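Local coordinates for GH5 (PDB 4YHE), which is a glycoside hydrolase family 5 cellulase that probably hydrolyses internal beta-glucosidic bonds of cellulose and related glucans, at residues A[72-77]-A[136-141]; A[103-108]-A[117-122]; A[142-147]-A[197-202]. All coordinates share one frame; numbering follows the deposited sequence.

Contact 1. Residues A[72-77]-A[136-141]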
loop_
_atom_site.group_PDB
_atom_site.type_symbol
_atom_site.label_atom_id
_atom_site.label_comp_id
_atom_site.label_asym_id
_atom_site.label_seq_id
_atom_site.Cartn_x
_atom_site.Cartn_y
_atom_site.Cartn_z
ATOM N N PRO A 72 -25.445 -10.197 -13.259
ATOM C CA PRO A 72 -24.849 -10.848 -12.103
ATOM C C PRO A 72 -23.408 -11.363 -12.292
ATOM O O PRO A 72 -22.770 -11.785 -11.326
ATOM C CB PRO A 72 -25.785 -12.033 -11.889
ATOM C CG PRO A 72 -26.202 -12.416 -13.265
ATOM C CD PRO A 72 -26.219 -11.147 -14.077
ATOM N N THR A 73 -22.899 -11.355 -13.510
ATOM C CA THR A 73 -21.586 -11.923 -13.764
ATOM C C THR A 73 -20.430 -10.929 -13.532
ATOM O O THR A 73 -19.294 -11.352 -13.325
ATOM C CB THR A 73 -21.511 -12.442 -15.197
ATOM O OG1 THR A 73 -21.919 -11.390 -16.062
ATOM C CG2 THR A 73 -22.454 -13.621 -15.374
ATOM N N TYR A 74 -20.716 -9.627 -13.590
ATOM C CA TYR A 74 -19.695 -8.599 -13.388
ATOM C C TYR A 74 -18.434 -8.926 -14.212
ATOM O O TYR A 74 -17.301 -8.927 -13.706
ATOM C CB TYR A 74 -19.378 -8.427 -11.890
ATOM C CG TYR A 74 -20.576 -8.043 -11.015
ATOM C CD1 TYR A 74 -21.045 -6.728 -10.964
ATOM C CD2 TYR A 74 -21.204 -8.987 -10.214
ATOM C CE1 TYR A 74 -22.121 -6.378 -10.149
ATOM C CE2 TYR A 74 -22.262 -8.656 -9.402
ATOM C CZ TYR A 74 -22.717 -7.355 -9.365
ATOM O OH TYR A 74 -23.788 -7.050 -8.557
ATOM N N ALA A 75 -18.643 -9.189 -15.498
ATOM C CA ALA A 75 -17.561 -9.646 -16.364
ATOM C C ALA A 75 -16.505 -8.546 -16.515
ATOM O O ALA A 75 -16.846 -7.404 -16.817
ATOM C CB ALA A 75 -18.104 -10.040 -17.741
ATOM N N ILE A 76 -15.232 -8.890 -16.310
ATOM C CA ILE A 76 -14.168 -7.921 -16.471
ATOM C C ILE A 76 -13.756 -7.855 -17.931
ATOM O O ILE A 76 -13.443 -8.868 -18.537
ATOM C CB ILE A 76 -12.911 -8.301 -15.656
ATOM C CG1 ILE A 76 -13.235 -8.317 -14.150
ATOM C CG2 ILE A 76 -11.758 -7.347 -15.980
ATOM C CD1 ILE A 76 -12.083 -8.830 -13.314
ATOM N N GLU A 77 -13.705 -6.648 -18.464
ATOM C CA GLU A 77 -13.305 -6.392 -19.837
ATOM C C GLU A 77 -11.938 -7.019 -20.105
ATOM O O GLU A 77 -10.978 -6.772 -19.371
ATOM C CB GLU A 77 -13.303 -4.883 -20.011
ATOM C CG GLU A 77 -12.906 -4.329 -21.346
ATOM C CD GLU A 77 -12.335 -2.939 -21.152
ATOM O OE1 GLU A 77 -13.054 -2.084 -20.575
ATOM O OE2 GLU A 77 -11.150 -2.733 -21.511
ATOM N N LYS A 136 -20.817 -7.833 -1.918
ATOM C CA LYS A 136 -20.079 -9.069 -1.710
ATOM C C LYS A 136 -20.082 -10.002 -2.915
ATOM O O LYS A 136 -19.085 -10.697 -3.183
ATOM C CB LYS A 136 -20.605 -9.802 -0.484
ATOM C CG LYS A 136 -20.117 -9.241 0.832
ATOM C CD LYS A 136 -20.869 -9.913 1.986
ATOM C CE LYS A 136 -20.584 -9.257 3.306
ATOM N NZ LYS A 136 -21.372 -9.869 4.417
ATOM N N GLN A 137 -21.208 -10.040 -3.624
ATOM C CA GLN A 137 -21.325 -10.842 -4.857
ATOM C C GLN A 137 -20.380 -10.303 -5.942
ATOM O O GLN A 137 -19.709 -11.090 -6.620
ATOM C CB GLN A 137 -22.772 -10.824 -5.386
ATOM C CG GLN A 137 -23.743 -11.668 -4.573
ATOM C CD GLN A 137 -25.218 -11.494 -4.970
ATOM O OE1 GLN A 137 -25.652 -10.436 -5.409
ATOM N NE2 GLN A 137 -25.999 -12.544 -4.771
ATOM N N GLU A 138 -20.331 -8.969 -6.083
ATOM C CA GLU A 138 -19.421 -8.312 -7.053
ATOM C C GLU A 138 -17.955 -8.604 -6.696
ATOM O O GLU A 138 -17.165 -9.004 -7.564
ATOM C CB GLU A 138 -19.727 -6.812 -7.181
ATOM C CG GLU A 138 -18.907 -6.094 -8.249
ATOM C CD GLU A 138 -19.465 -4.752 -8.720
ATOM O OE1 GLU A 138 -20.568 -4.290 -8.279
ATOM O OE2 GLU A 138 -18.786 -4.149 -9.593
ATOM N N LEU A 139 -17.623 -8.492 -5.406
ATOM C CA LEU A 139 -16.273 -8.806 -4.917
ATOM C C LEU A 139 -15.883 -10.235 -5.231
ATOM O O LEU A 139 -14.772 -10.509 -5.687
ATOM C CB LEU A 139 -16.153 -8.537 -3.390
ATOM C CG LEU A 139 -15.959 -7.080 -2.926
ATOM C CD1 LEU A 139 -16.094 -6.988 -1.421
ATOM C CD2 LEU A 139 -14.601 -6.518 -3.362
ATOM N N THR A 140 -16.803 -11.158 -4.982
ATOM C CA THR A 140 -16.577 -12.548 -5.300
ATOM C C THR A 140 -16.339 -12.765 -6.809
ATOM O O THR A 140 -15.366 -13.419 -7.206
ATOM C CB THR A 140 -17.747 -13.431 -4.793
ATOM O OG1 THR A 140 -17.892 -13.266 -3.365
ATOM C CG2 THR A 140 -17.504 -14.869 -5.116
ATOM N N MET A 141 -17.212 -12.221 -7.653
ATOM C CA MET A 141 -17.039 -12.396 -9.105
ATOM C C MET A 141 -15.727 -11.790 -9.628
ATOM O O MET A 141 -15.053 -12.363 -10.510
ATOM C CB MET A 141 -18.240 -11.783 -9.836
ATOM C CG MET A 141 -19.555 -12.522 -9.572
ATOM S SD MET A 141 -19.504 -14.275 -10.048
ATOM C CE MET A 141 -18.947 -15.172 -8.614
HETATM O O HOH W 1 -25.407 -9.204 -7.965
#

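Contact 2. Residues A[103-108]-A[117-122]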
loop_
_atom_site.group_PDB
_atom_site.type_symbol
_atom_site.label_atom_id
_atom_site.label_comp_id
_atom_site.label_asym_id
_atom_site.label_seq_id
_atom_site.Cartn_x
_atom_site.Cartn_y
_atom_site.Cartn_z
ATOM N N HIS A 103 -8.492 -1.073 -6.017
ATOM C CA HIS A 103 -8.055 0.198 -5.471
ATOM C C HIS A 103 -9.203 1.234 -5.406
ATOM O O HIS A 103 -9.993 1.166 -4.478
ATOM C CB HIS A 103 -6.846 0.698 -6.237
ATOM C CG HIS A 103 -5.992 1.649 -5.468
ATOM N ND1 HIS A 103 -5.024 1.227 -4.574
ATOM C CD2 HIS A 103 -5.925 3.005 -5.479
ATOM C CE1 HIS A 103 -4.428 2.276 -4.048
ATOM N NE2 HIS A 103 -4.925 3.365 -4.608
ATOM N N HIS A 104 -9.293 2.188 -6.335
ATOM C CA HIS A 104 -10.228 3.301 -6.125
ATOM C C HIS A 104 -11.700 2.951 -6.301
ATOM O O HIS A 104 -12.564 3.806 -6.059
ATOM C CB HIS A 104 -9.860 4.539 -6.937
ATOM C CG HIS A 104 -8.682 5.289 -6.395
ATOM N ND1 HIS A 104 -8.495 5.532 -5.047
ATOM C CD2 HIS A 104 -7.620 5.841 -7.025
ATOM C CE1 HIS A 104 -7.367 6.200 -4.882
ATOM N NE2 HIS A 104 -6.813 6.387 -6.067
ATOM N N ASP A 105 -11.995 1.711 -6.672
ATOM C CA ASP A 105 -13.365 1.178 -6.583
ATOM C C ASP A 105 -13.969 1.501 -5.239
ATOM O O ASP A 105 -15.145 1.887 -5.164
ATOM C CB ASP A 105 -13.386 -0.329 -6.817
ATOM C CG ASP A 105 -12.814 -0.697 -8.169
ATOM O OD1 ASP A 105 -11.576 -0.654 -8.309
ATOM O OD2 ASP A 105 -13.589 -0.959 -9.106
ATOM N N GLY A 106 -13.135 1.349 -4.195
ATOM C CA GLY A 106 -13.531 1.621 -2.830
ATOM C C GLY A 106 -13.078 2.934 -2.228
ATOM O O GLY A 106 -13.094 3.084 -1.023
ATOM N N PHE A 107 -12.724 3.915 -3.051
ATOM C CA PHE A 107 -12.450 5.249 -2.556
ATOM C C PHE A 107 -13.702 5.794 -1.851
ATOM O O PHE A 107 -14.751 5.862 -2.465
ATOM C CB PHE A 107 -12.063 6.143 -3.723
ATOM C CG PHE A 107 -11.703 7.535 -3.330
ATOM C CD1 PHE A 107 -10.464 7.808 -2.788
ATOM C CD2 PHE A 107 -12.617 8.574 -3.471
ATOM C CE1 PHE A 107 -10.120 9.104 -2.405
ATOM C CE2 PHE A 107 -12.286 9.859 -3.080
ATOM C CZ PHE A 107 -11.031 10.132 -2.561
ATOM N N GLY A 108 -13.592 6.151 -0.573
ATOM C CA GLY A 108 -14.772 6.487 0.245
ATOM C C GLY A 108 -14.962 7.937 0.662
ATOM O O GLY A 108 -15.883 8.239 1.441
ATOM N N SER A 117 -19.871 6.593 -8.901
ATOM C CA SER A 117 -19.480 5.355 -9.572
ATOM C C SER A 117 -18.754 4.348 -8.646
ATOM O O SER A 117 -18.367 3.264 -9.081
ATOM C CB SER A 117 -18.568 5.676 -10.762
ATOM O OG SER A 117 -19.195 6.530 -11.707
ATOM N N HIS A 118 -18.605 4.687 -7.374
ATOM C CA HIS A 118 -17.838 3.832 -6.453
ATOM C C HIS A 118 -18.778 2.780 -5.864
ATOM O O HIS A 118 -19.462 3.002 -4.859
ATOM C CB HIS A 118 -17.132 4.683 -5.389
ATOM C CG HIS A 118 -16.123 5.633 -5.966
ATOM N ND1 HIS A 118 -14.826 5.262 -6.256
ATOM C CD2 HIS A 118 -16.230 6.928 -6.346
ATOM C CE1 HIS A 118 -14.175 6.288 -6.775
ATOM N NE2 HIS A 118 -15.001 7.313 -6.835
ATOM N N TRP A 119 -18.830 1.644 -6.550
ATOM C CA TRP A 119 -19.757 0.551 -6.204
ATOM C C TRP A 119 -19.386 -0.079 -4.865
ATOM O O TRP A 119 -20.252 -0.572 -4.154
ATOM C CB TRP A 119 -19.782 -0.519 -7.297
ATOM C CG TRP A 119 -18.431 -1.147 -7.540
ATOM C CD1 TRP A 119 -17.481 -0.722 -8.422
ATOM C CD2 TRP A 119 -17.898 -2.323 -6.906
ATOM N NE1 TRP A 119 -16.360 -1.546 -8.347
ATOM C CE2 TRP A 119 -16.594 -2.527 -7.424
ATOM C CE3 TRP A 119 -18.382 -3.200 -5.928
ATOM C CZ2 TRP A 119 -15.781 -3.575 -7.015
ATOM C CZ3 TRP A 119 -17.573 -4.233 -5.515
ATOM C CH2 TRP A 119 -16.284 -4.427 -6.068
ATOM N N LEU A 120 -18.096 -0.048 -4.522
ATOM C CA LEU A 120 -17.617 -0.610 -3.274
ATOM C C LEU A 120 -17.792 0.415 -2.138
ATOM O O LEU A 120 -16.895 1.200 -1.827
ATOM C CB LEU A 120 -16.161 -1.027 -3.498
ATOM C CG LEU A 120 -15.446 -1.802 -2.429
ATOM C CD1 LEU A 120 -16.254 -3.012 -1.978
ATOM C CD2 LEU A 120 -14.077 -2.220 -2.981
ATOM N N ASP A 121 -19.000 0.426 -1.554
ATOM C CA ASP A 121 -19.512 1.559 -0.796
ATOM C C ASP A 121 -19.795 1.121 0.633
ATOM O O ASP A 121 -20.808 0.492 0.896
ATOM C CB ASP A 121 -20.810 2.046 -1.473
ATOM C CG ASP A 121 -21.363 3.329 -0.883
ATOM O OD1 ASP A 121 -21.196 3.608 0.324
ATOM O OD2 ASP A 121 -22.037 4.058 -1.631
ATOM N N LEU A 122 -18.907 1.468 1.561
ATOM C CA LEU A 122 -19.023 0.949 2.920
ATOM C C LEU A 122 -20.263 1.479 3.702
ATOM O O LEU A 122 -20.988 0.697 4.276
ATOM C CB LEU A 122 -17.724 1.185 3.699
ATOM C CG LEU A 122 -17.746 0.659 5.145
ATOM C CD1 LEU A 122 -17.817 -0.849 5.193
ATOM C CD2 LEU A 122 -16.515 1.159 5.871
HETATM O O HOH W 2 -16.925 4.024 -1.867
#

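Contact 3. Residues A[142-147]-A[197-202]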
loop_
_atom_site.group_PDB
_atom_site.type_symbol
_atom_site.label_atom_id
_atom_site.label_comp_id
_atom_site.label_asym_id
_atom_site.label_seq_id
_atom_site.Cartn_x
_atom_site.Cartn_y
_atom_site.Cartn_z
ATOM N N ILE A 142 -15.348 -10.641 -9.066
ATOM C CA ILE A 142 -14.143 -9.984 -9.489
ATOM C C ILE A 142 -12.915 -10.776 -9.086
ATOM O O ILE A 142 -12.064 -11.095 -9.939
ATOM C CB ILE A 142 -14.067 -8.522 -8.986
ATOM C CG1 ILE A 142 -15.113 -7.685 -9.717
ATOM C CG2 ILE A 142 -12.664 -7.961 -9.225
ATOM C CD1 ILE A 142 -15.175 -6.256 -9.243
ATOM N N TRP A 143 -12.812 -11.127 -7.813
ATOM C CA TRP A 143 -11.663 -11.886 -7.361
ATOM C C TRP A 143 -11.575 -13.295 -7.983
ATOM O O TRP A 143 -10.483 -13.815 -8.209
ATOM C CB TRP A 143 -11.579 -11.912 -5.817
ATOM C CG TRP A 143 -10.848 -10.707 -5.292
ATOM C CD1 TRP A 143 -11.343 -9.722 -4.478
ATOM C CD2 TRP A 143 -9.494 -10.352 -5.567
ATOM N NE1 TRP A 143 -10.383 -8.818 -4.197
ATOM C CE2 TRP A 143 -9.240 -9.141 -4.880
ATOM C CE3 TRP A 143 -8.479 -10.917 -6.347
ATOM C CZ2 TRP A 143 -8.017 -8.476 -4.954
ATOM C CZ3 TRP A 143 -7.233 -10.279 -6.388
ATOM C CH2 TRP A 143 -7.014 -9.059 -5.695
ATOM N N LEU A 144 -12.717 -13.905 -8.262
ATOM C CA LEU A 144 -12.710 -15.180 -8.973
ATOM C C LEU A 144 -12.043 -15.040 -10.344
ATOM O O LEU A 144 -11.209 -15.858 -10.705
ATOM C CB LEU A 144 -14.133 -15.690 -9.149
ATOM C CG LEU A 144 -14.736 -16.523 -8.026
ATOM C CD1 LEU A 144 -16.193 -16.834 -8.369
ATOM C CD2 LEU A 144 -13.949 -17.819 -7.817
ATOM N N GLN A 145 -12.399 -13.988 -11.083
ATOM C CA GLN A 145 -11.843 -13.762 -12.426
ATOM C C GLN A 145 -10.367 -13.473 -12.375
ATOM O O GLN A 145 -9.582 -14.024 -13.168
ATOM C CB GLN A 145 -12.579 -12.618 -13.122
ATOM C CG GLN A 145 -13.986 -12.981 -13.538
ATOM C CD GLN A 145 -14.766 -11.801 -14.044
ATOM O OE1 GLN A 145 -14.601 -11.382 -15.198
ATOM N NE2 GLN A 145 -15.631 -11.253 -13.200
ATOM N N ILE A 146 -9.976 -12.604 -11.430
ATOM C CA ILE A 146 -8.602 -12.261 -11.267
ATOM C C ILE A 146 -7.795 -13.493 -10.936
ATOM O O ILE A 146 -6.752 -13.720 -11.529
ATOM C CB ILE A 146 -8.375 -11.177 -10.179
ATOM C CG1 ILE A 146 -8.983 -9.852 -10.628
ATOM C CG2 ILE A 146 -6.898 -11.016 -9.893
ATOM C CD1 ILE A 146 -9.095 -8.796 -9.545
ATOM N N GLY A 147 -8.252 -14.276 -9.966
ATOM C CA GLY A 147 -7.552 -15.498 -9.608
ATOM C C GLY A 147 -7.474 -16.491 -10.781
ATOM O O GLY A 147 -6.444 -17.126 -10.996
ATOM N N ILE A 197 -10.707 -15.885 -3.718
ATOM C CA ILE A 197 -9.354 -16.149 -4.183
ATOM C C ILE A 197 -9.010 -17.632 -4.053
ATOM O O ILE A 197 -8.497 -18.266 -4.996
ATOM C CB ILE A 197 -8.341 -15.255 -3.455
ATOM C CG1 ILE A 197 -8.579 -13.789 -3.877
ATOM C CG2 ILE A 197 -6.910 -15.669 -3.766
ATOM C CD1 ILE A 197 -7.925 -12.732 -2.988
ATOM N N ARG A 198 -9.323 -18.192 -2.895
ATOM C CA ARG A 198 -9.080 -19.610 -2.640
ATOM C C ARG A 198 -9.913 -20.483 -3.565
ATOM O O ARG A 198 -9.417 -21.506 -3.987
ATOM C CB ARG A 198 -9.357 -19.967 -1.178
ATOM C CG ARG A 198 -8.465 -19.236 -0.181
ATOM C CD ARG A 198 -6.984 -19.399 -0.449
ATOM N NE ARG A 198 -6.176 -18.724 0.565
ATOM C CZ ARG A 198 -4.944 -18.242 0.382
ATOM N NH1 ARG A 198 -4.346 -18.299 -0.804
ATOM N NH2 ARG A 198 -4.312 -17.653 1.389
ATOM N N ALA A 199 -11.142 -20.072 -3.900
ATOM C CA ALA A 199 -11.985 -20.825 -4.857
ATOM C C ALA A 199 -11.516 -20.727 -6.331
ATOM O O ALA A 199 -12.022 -21.437 -7.194
ATOM C CB ALA A 199 -13.443 -20.391 -4.751
ATOM N N ALA A 200 -10.570 -19.849 -6.636
ATOM C CA ALA A 200 -10.201 -19.595 -8.030
ATOM C C ALA A 200 -9.237 -20.643 -8.571
ATOM O O ALA A 200 -8.942 -20.644 -9.770
ATOM C CB ALA A 200 -9.596 -18.191 -8.167
ATOM N N GLY A 201 -8.725 -21.509 -7.699
ATOM C CA GLY A 201 -8.005 -22.713 -8.144
ATOM C C GLY A 201 -6.522 -22.519 -8.369
ATOM O O GLY A 201 -6.001 -21.396 -8.343
ATOM N N GLY A 202 -5.842 -23.634 -8.595
ATOM C CA GLY A 202 -4.426 -23.640 -8.919
ATOM C C GLY A 202 -3.583 -22.992 -7.851
ATOM O O GLY A 202 -3.763 -23.241 -6.665
#

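Contact 1. Residues A[72-77]-A[136-141]
Tyr74 CG stands anti to its own carbonyl carbon (chi1 -59°), while Glu138 CG is anti to the backbone N (chi1 -175°), and these two torsions lay the glutamate chain across one face of the tyrosine ring. The contact lies on the outside of the (beta/alpha)8 barrel, or TIM barrel, where the loop between strand 57-60 and helix 78-93 passes helix 129-149. Glu138 CB sits above the middle of the Tyr74 ring, 3.7 Å from its centroid and nearly on the ring normal, forming a CH-pi contact. From there the extended chain runs over the CD1-CE1 side of the ring, crossing the tyrosine at about a right angle. Its carboxylate is stacked on the ring, the two planes only 17° apart, with Glu138 OE1 3.2 Å from Tyr74 CE1. The carboxylate thus ends over the CD1-CE1 rim, where no hydrogen bond joins it to the tyrosine. Ile68 packs against both side chains.

Met141 works at a different place: its CG comes to the ring edge, near the plane, 4.0 Å from Tyr74 CD2. The bend at chi2 then turns the sulfur, and that at chi3 the terminal methyl, so the end of the chain leads off from the loop. Nearer the backbone, Met141 CB rests 3.7 Å from Thr73 O, and Met141 CG touches Pro72 O. No direct hydrogen bond joins the two segments, so the contact rests on packing, round the ring and against the loop carbonyls, and on one water bridge. Water 1 lies 2.8 Å from Tyr74 OH and donates to Gln137 OE1, also at 2.8 Å.

Contact 2. Residues A[103-108]-A[117-122]
Trp119 and Asp105 form the stronger of the two direct hydrogen bonds here: Trp119 NE1 donates to Asp105 OD2 over 2.9 Å, at an N-H...O angle of 153°. The oxygen offers its anti lone pair, on the side away from OD1, and lies slightly out of the indole plane; carboxylate and ring planes are turned 69° apart. Trp119 CG sits between the backbone N and the carbonyl carbon (chi1 60°), which swings the indole N-H round to this acid. Backbone N-H groups hold the carboxylate too, Trp64 N at OD1 and, weakly, Met65 N at OD2, so its rotation is probably well fixed. The second bond, His118 ND1 to His104 O at 2.7 Å, is strongly bent and weak. His118 NE2 has a better partner in Thr112 OG1, so the imidazole is held at both nitrogens.

Water 2 adds an indirect link, donating to Phe107 O at 2.9 Å and to Leu120 O at 2.8 Å. Leu120 O also receives a CA-H...O contact from Gly106 CA, 3.5 Å away.

Van der Waals contacts fill in between these polar links. Phe107 CB meets His118 CE1 at 3.7 Å, their rings lying oblique to each other, and Phe107 O stands over the rim of one imidazole face. Leu120, the centre of an inverse gamma turn, rests its CB 3.5 Å from Asp105 O.

Both segments belong to the long loop that follows strand 97-101, at the C-terminal end of the barrel strands, where TIM-barrel glycosidases of this family carry their active site.

Contact 3. Residues A[142-147]-A[197-202]
Ala200 and Gly147 make the tight part of this contact. Ala200 CB lies 3.7 Å from Gly147 CA and 3.8 Å from Leu144 O, pressed against the bare backbone of helix 129-149. A beta carbon on Gly147 would clash with that methyl, so the glycine allows the two segments to come this close. Next to it, Ile197 runs alongside Trp143: Ile197 CD1 stands over one face of the six-membered ring, 4.0 Å from its centroid and 21° off the normal, and Ile197 CG1 is 3.8 Å from Trp143 CE3. Ile146 CD1 covers the opposite face, so the indole is sandwiched between two isoleucines, while its NE1 bonds to Thr161 O. With an alanine in place of Trp143 a gap would probably open between Ile197 and Ile146, and Thr161 O would probably be left without a partner for its bond.

Toward the surface the fit is slacker. Leu144, with CG anti to its carbonyl carbon (chi1 -87°), brings CD2 to 4.0 Å from the exposed Ala199 CB, and the same CD2 is 4.4 Å from Ala200 CB. Beyond it Gly201 turns the chain out of the helix with positive phi. Asn204 ND2 ties Gly147 O to Gly201 O.

Helices 129-149 and 181-199 thus pack side by side in the outer helical layer of the TIM barrel.

Contacts 1 and 3 share helix 129-149 and lie about 11 Å apart between centres. Gln145 couples them: its NE2 is 2.9 Å from Tyr74 O and its OE1 2.8 Å from Ile76 N, a probable pair of hydrogen bonds holding loop 72-77 to the helix. Contact 2 is nested within the chain loop closed by contact 1; its centre is about 14 Å from that of contact 1 and about 20 Å from that of contact 3, yet Trp119 reaches both: Trp119 CD2 meets Glu138 OE2 at 3.4 Å, and Trp119 CZ2 meets Ile142 CD1 at 3.5 Å. Contact 2 lies at the barrel end that carries the active site in this family; contact 3 joins two neighbouring outer-layer helices, and contact 1 a surface loop to the first.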